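Long-range contact in Lmo2470 protein (Listeria monocytogenes EGD-e, PDB 5HL3), which interacts with the host protein afadin and facilitates crossing of the basement membrane, as a calcium-binding, leucine-rich-repeat internalin: residues V77-F89 and L101-L114. Residues are numbered along the deposited sequence; the frame is centred on the assembly and turned at random. Where two conformers were deposited one is given.
Sequences VSIMEFGAKLTEF and LFFADPPGRLTRNL. With CA (calcium ion), chain B; CA (calcium ion), chain D.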
loop_
_atom_site.group_PDB
_atom_site.type_symbol
_atom_site.label_atom_id
_atom_site.label_comp_id
_atom_site.label_asym_id
_atom_site.label_seq_id
_atom_site.Cartn_x
_atom_site.Cartn_y
_atom_site.Cartn_z
ATOM N N VAL A 77 22.221 -3.873 4.561
ATOM C CA VAL A 77 22.642 -3.564 3.193
ATOM C C VAL A 77 21.672 -2.502 2.689
ATOM O O VAL A 77 20.470 -2.716 2.703
ATOM C CB VAL A 77 22.673 -4.779 2.252
ATOM C CG1 VAL A 77 22.815 -4.347 0.793
ATOM C CG2 VAL A 77 23.844 -5.688 2.620
ATOM N N SER A 78 22.205 -1.357 2.279
ATOM C CA SER A 78 21.394 -0.278 1.746
ATOM C C SER A 78 21.915 0.099 0.373
ATOM O O SER A 78 23.081 0.410 0.202
ATOM C CB SER A 78 21.395 0.914 2.698
ATOM O OG SER A 78 20.699 0.600 3.891
ATOM N N ILE A 79 21.036 0.043 -0.607
ATOM C CA ILE A 79 21.362 0.387 -2.005
ATOM C C ILE A 79 20.641 1.707 -2.269
ATOM O O ILE A 79 19.430 1.738 -2.561
ATOM C CB ILE A 79 20.975 -0.753 -2.960
ATOM C CG1 ILE A 79 21.754 -2.017 -2.548
ATOM C CG2 ILE A 79 21.335 -0.372 -4.398
ATOM C CD1 ILE A 79 21.168 -3.309 -2.916
HETATM N N MSE A 80 21.383 2.801 -2.139
HETATM C CA MSE A 80 20.803 4.135 -2.205
HETATM C C MSE A 80 20.650 4.675 -3.588
HETATM O O MSE A 80 19.806 5.524 -3.808
HETATM C CB MSE A 80 21.691 5.098 -1.409
HETATM C CG MSE A 80 21.775 4.676 0.064
HETATM SE SE MSE A 80 20.046 4.722 1.017
HETATM C CE MSE A 80 19.908 6.665 0.983
ATOM N N GLU A 81 21.494 4.250 -4.503
ATOM C CA GLU A 81 21.402 4.635 -5.906
ATOM C C GLU A 81 21.851 3.442 -6.693
ATOM O O GLU A 81 22.784 2.743 -6.282
ATOM C CB GLU A 81 22.350 5.810 -6.245
ATOM C CG GLU A 81 22.176 7.083 -5.438
ATOM C CD GLU A 81 23.332 8.036 -5.679
ATOM O OE1 GLU A 81 23.622 8.354 -6.855
ATOM O OE2 GLU A 81 24.014 8.448 -4.730
ATOM N N PHE A 82 21.187 3.163 -7.813
ATOM C CA PHE A 82 21.526 2.021 -8.640
ATOM C C PHE A 82 21.023 2.215 -10.050
ATOM O O PHE A 82 20.031 2.930 -10.290
ATOM C CB PHE A 82 20.993 0.704 -8.004
ATOM C CG PHE A 82 19.493 0.670 -7.805
ATOM C CD1 PHE A 82 18.903 1.306 -6.726
ATOM C CD2 PHE A 82 18.693 -0.053 -8.678
ATOM C CE1 PHE A 82 17.537 1.264 -6.533
ATOM C CE2 PHE A 82 17.322 -0.125 -8.475
ATOM C CZ PHE A 82 16.743 0.562 -7.417
ATOM N N GLY A 83 21.729 1.582 -10.975
ATOM C CA GLY A 83 21.394 1.640 -12.384
ATOM C C GLY A 83 20.490 0.524 -12.867
ATOM O O GLY A 83 20.156 -0.409 -12.135
ATOM N N ALA A 84 20.207 0.575 -14.166
ATOM C CA ALA A 84 19.260 -0.348 -14.792
ATOM C C ALA A 84 19.753 -1.781 -14.881
ATOM O O ALA A 84 18.941 -2.689 -15.080
ATOM C CB ALA A 84 18.885 0.160 -16.180
ATOM N N LYS A 85 21.057 -1.988 -14.734
ATOM C CA LYS A 85 21.629 -3.327 -14.817
ATOM C C LYS A 85 21.789 -4.022 -13.463
ATOM O O LYS A 85 22.258 -5.155 -13.395
ATOM C CB LYS A 85 22.946 -3.311 -15.601
ATOM C CG LYS A 85 22.757 -2.814 -17.015
ATOM C CD LYS A 85 24.051 -2.849 -17.795
ATOM C CE LYS A 85 23.899 -2.208 -19.157
ATOM N NZ LYS A 85 25.213 -1.809 -19.731
ATOM N N LEU A 86 21.425 -3.322 -12.385
ATOM C CA LEU A 86 21.272 -3.974 -11.071
ATOM C C LEU A 86 19.782 -4.213 -10.870
ATOM O O LEU A 86 19.038 -3.271 -10.592
ATOM C CB LEU A 86 21.799 -3.111 -9.919
ATOM C CG LEU A 86 21.747 -3.829 -8.550
ATOM C CD1 LEU A 86 22.737 -4.999 -8.481
ATOM C CD2 LEU A 86 21.984 -2.851 -7.409
ATOM N N THR A 87 19.352 -5.463 -10.999
ATOM C CA THR A 87 17.947 -5.797 -10.814
ATOM C C THR A 87 17.716 -6.760 -9.648
ATOM O O THR A 87 16.585 -7.139 -9.390
ATOM C CB THR A 87 17.319 -6.383 -12.091
ATOM O OG1 THR A 87 17.967 -7.620 -12.433
ATOM C CG2 THR A 87 17.453 -5.428 -13.274
ATOM N N GLU A 88 18.764 -7.150 -8.947
ATOM C CA GLU A 88 18.627 -8.091 -7.848
ATOM C C GLU A 88 19.819 -8.025 -6.921
ATOM O O GLU A 88 20.977 -7.953 -7.399
ATOM C CB GLU A 88 18.511 -9.493 -8.428
ATOM C CG GLU A 88 18.421 -10.621 -7.448
ATOM C CD GLU A 88 18.135 -11.899 -8.171
ATOM O OE1 GLU A 88 19.095 -12.668 -8.351
ATOM O OE2 GLU A 88 16.999 -12.051 -8.637
ATOM N N PHE A 89 19.585 -8.014 -5.604
ATOM C CA PHE A 89 20.690 -8.201 -4.665
ATOM C C PHE A 89 20.890 -9.710 -4.545
ATOM O O PHE A 89 19.946 -10.424 -4.270
ATOM C CB PHE A 89 20.422 -7.549 -3.299
ATOM C CG PHE A 89 21.619 -7.582 -2.418
ATOM C CD1 PHE A 89 22.680 -6.717 -2.643
ATOM C CD2 PHE A 89 21.747 -8.529 -1.427
ATOM C CE1 PHE A 89 23.833 -6.787 -1.872
ATOM C CE2 PHE A 89 22.893 -8.599 -0.661
ATOM C CZ PHE A 89 23.931 -7.730 -0.893
ATOM N N LEU A 101 17.537 -5.335 4.410
ATOM C CA LEU A 101 17.867 -5.115 2.993
ATOM C C LEU A 101 17.003 -3.973 2.516
ATOM O O LEU A 101 15.765 -4.058 2.604
ATOM C CB LEU A 101 17.627 -6.383 2.193
ATOM C CG LEU A 101 17.830 -6.245 0.681
ATOM C CD1 LEU A 101 19.259 -5.840 0.320
ATOM C CD2 LEU A 101 17.442 -7.565 0.048
ATOM N N PHE A 102 17.636 -2.918 2.040
ATOM C CA PHE A 102 16.936 -1.696 1.597
ATOM C C PHE A 102 17.380 -1.268 0.218
ATOM O O PHE A 102 18.576 -1.055 -0.001
ATOM C CB PHE A 102 17.213 -0.574 2.616
ATOM C CG PHE A 102 16.572 0.751 2.281
ATOM C CD1 PHE A 102 17.236 1.679 1.519
ATOM C CD2 PHE A 102 15.305 1.083 2.771
ATOM C CE1 PHE A 102 16.660 2.902 1.213
ATOM C CE2 PHE A 102 14.735 2.312 2.455
ATOM C CZ PHE A 102 15.412 3.198 1.662
ATOM N N PHE A 103 16.421 -1.121 -0.691
ATOM C CA PHE A 103 16.644 -0.478 -1.985
ATOM C C PHE A 103 15.889 0.838 -1.895
ATOM O O PHE A 103 14.693 0.841 -1.531
ATOM C CB PHE A 103 16.063 -1.259 -3.159
ATOM C CG PHE A 103 16.922 -2.391 -3.675
ATOM C CD1 PHE A 103 17.822 -2.191 -4.703
ATOM C CD2 PHE A 103 16.766 -3.676 -3.174
ATOM C CE1 PHE A 103 18.598 -3.229 -5.200
ATOM C CE2 PHE A 103 17.540 -4.713 -3.692
ATOM C CZ PHE A 103 18.441 -4.481 -4.698
ATOM N N ALA A 104 16.531 1.942 -2.269
ATOM C CA ALA A 104 15.872 3.225 -2.300
ATOM C C ALA A 104 14.781 3.278 -3.348
ATOM O O ALA A 104 14.762 2.498 -4.289
ATOM C CB ALA A 104 16.894 4.348 -2.553
ATOM N N ASP A 105 13.885 4.242 -3.152
ATOM C CA ASP A 105 12.853 4.623 -4.114
ATOM C C ASP A 105 13.511 5.726 -4.971
ATOM O O ASP A 105 13.707 6.836 -4.493
ATOM C CB ASP A 105 11.656 5.181 -3.349
ATOM C CG ASP A 105 10.522 5.604 -4.241
ATOM O OD1 ASP A 105 10.662 5.647 -5.484
ATOM O OD2 ASP A 105 9.469 5.942 -3.611
ATOM N N PRO A 106 13.922 5.407 -6.193
ATOM C CA PRO A 106 14.628 6.403 -6.987
ATOM C C PRO A 106 13.732 7.546 -7.423
ATOM O O PRO A 106 12.512 7.431 -7.381
ATOM C CB PRO A 106 15.116 5.609 -8.221
ATOM C CG PRO A 106 14.928 4.178 -7.886
ATOM C CD PRO A 106 13.800 4.122 -6.922
ATOM N N PRO A 107 14.339 8.634 -7.900
ATOM C CA PRO A 107 13.538 9.712 -8.473
ATOM C C PRO A 107 12.671 9.214 -9.631
ATOM O O PRO A 107 13.027 8.219 -10.307
ATOM C CB PRO A 107 14.561 10.702 -8.979
ATOM C CG PRO A 107 15.808 10.390 -8.304
ATOM C CD PRO A 107 15.780 8.940 -7.904
ATOM N N GLY A 108 11.586 9.918 -9.883
ATOM C CA GLY A 108 10.685 9.511 -10.927
ATOM C C GLY A 108 9.774 8.390 -10.446
ATOM O O GLY A 108 9.753 8.011 -9.247
ATOM N N ARG A 109 9.017 7.875 -11.402
ATOM C CA ARG A 109 8.020 6.867 -11.131
ATOM C C ARG A 109 8.390 5.553 -11.779
ATOM O O ARG A 109 8.489 5.485 -12.994
ATOM C CB ARG A 109 6.709 7.377 -11.748
ATOM C CG ARG A 109 5.474 6.684 -11.286
ATOM C CD ARG A 109 4.315 7.657 -11.317
ATOM N NE ARG A 109 3.729 7.742 -12.633
ATOM C CZ ARG A 109 3.964 8.683 -13.560
ATOM N NH1 ARG A 109 4.822 9.693 -13.376
ATOM N NH2 ARG A 109 3.310 8.608 -14.697
ATOM N N LEU A 110 8.615 4.506 -10.967
ATOM C CA LEU A 110 8.847 3.169 -11.512
ATOM C C LEU A 110 9.953 3.097 -12.546
ATOM O O LEU A 110 9.863 2.373 -13.534
ATOM C CB LEU A 110 7.508 2.601 -12.082
ATOM C CG LEU A 110 6.407 2.373 -11.034
ATOM C CD1 LEU A 110 4.982 2.368 -11.595
ATOM C CD2 LEU A 110 6.688 1.093 -10.233
ATOM N N THR A 111 11.048 3.839 -12.314
ATOM C CA THR A 111 12.121 3.913 -13.298
ATOM C C THR A 111 13.054 2.709 -13.271
ATOM O O THR A 111 13.880 2.551 -14.181
ATOM C CB THR A 111 12.986 5.149 -13.058
ATOM O OG1 THR A 111 13.499 5.081 -11.731
ATOM C CG2 THR A 111 12.161 6.440 -13.251
ATOM N N ARG A 112 13.021 1.921 -12.197
ATOM C CA ARG A 112 13.901 0.755 -12.049
ATOM C C ARG A 112 13.082 -0.502 -11.779
ATOM O O ARG A 112 12.014 -0.432 -11.228
ATOM C CB ARG A 112 14.895 0.973 -10.902
ATOM C CG ARG A 112 15.892 2.101 -11.086
ATOM C CD ARG A 112 17.027 1.718 -12.030
ATOM N NE ARG A 112 17.953 2.832 -12.207
ATOM C CZ ARG A 112 17.847 3.778 -13.115
ATOM N NH1 ARG A 112 16.887 3.718 -14.029
ATOM N NH2 ARG A 112 18.740 4.777 -13.155
ATOM N N ASN A 113 13.609 -1.642 -12.220
ATOM C CA ASN A 113 13.010 -2.955 -12.057
ATOM C C ASN A 113 13.836 -3.782 -11.082
ATOM O O ASN A 113 15.083 -3.758 -11.151
ATOM C CB ASN A 113 13.049 -3.716 -13.385
ATOM C CG ASN A 113 12.301 -3.039 -14.510
ATOM O OD1 ASN A 113 11.228 -2.486 -14.345
ATOM N ND2 ASN A 113 12.815 -3.220 -15.710
ATOM N N LEU A 114 13.184 -4.516 -10.189
ATOM C CA LEU A 114 13.879 -5.380 -9.232
ATOM C C LEU A 114 13.161 -6.699 -9.059
ATOM O O LEU A 114 11.936 -6.728 -9.069
ATOM C CB LEU A 114 13.941 -4.744 -7.824
ATOM C CG LEU A 114 14.799 -3.481 -7.671
ATOM C CD1 LEU A 114 14.607 -2.951 -6.266
ATOM C CD2 LEU A 114 16.279 -3.752 -7.960
HETATM CA CA CA B . 10.232 6.804 -7.425
HETATM CA CA CA D . 25.539 9.923 -6.008
HETATM O O HOH W 1 21.158 5.532 -11.654
HETATM O O HOH W 2 15.845 -1.506 -14.302
HETATM O O HOH W 3 15.900 -3.424 -16.303
HETATM O O HOH W 4 17.025 -1.782 -11.864
HETATM O O HOH W 5 11.438 5.547 -9.435
HETATM O O HOH W 6 8.793 4.910 -8.094
HETATM O O HOH W 7 7.906 7.284 -6.809
HETATM O O HOH W 8 10.238 8.965 -6.195
HETATM O O HOH W 9 26.693 7.896 -6.485
#
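Strands 77-79 and 101-103 run parallel, their axes 4.7 Å apart, and are joined by backbone hydrogen bonds from Phe102 N to Val77 O, Ile79 N to Phe102 O and Ala104 N to Ile79 O. Ile79 and Phe103 point side by side into the interior, where Ile79 CD1 sits over one face of the Phe103 ring, 3.7 Å from its centroid, in a CH-pi contact. Leu114 CD1 lies against the opposite face, off-centre. The edge of the same ring points at the face of the Phe82 ring, giving a T-shaped pair with planes at 72°. The parallel pairing of neighbouring strands, with apolar side chains turned into the core, is that of successive coils in a leucine-rich-repeat solenoid. Beyond the strands, the side chains of Arg112 and Phe82 run antiparallel alongside each other: Arg112 CB lies 3.6 Å from Phe82 CE2, and a bend at chi2 (-77°) brings NE to Phe82 O at 2.8 Å, almost straight and in the guanidinium plane. A water joins that carbonyl to Arg112 NH2, so two donors grip the oxygen. On the side of the sheet carrying Ser78 and Phe102, the selenium of Met80, a selenomethionine just past the strand, lies 3.8 Å from Phe102 CE1, oblique to the ring, while the loop after Ala104 binds calcium through Asp105 OD1, Pro106 O, Gly108 O and four waters.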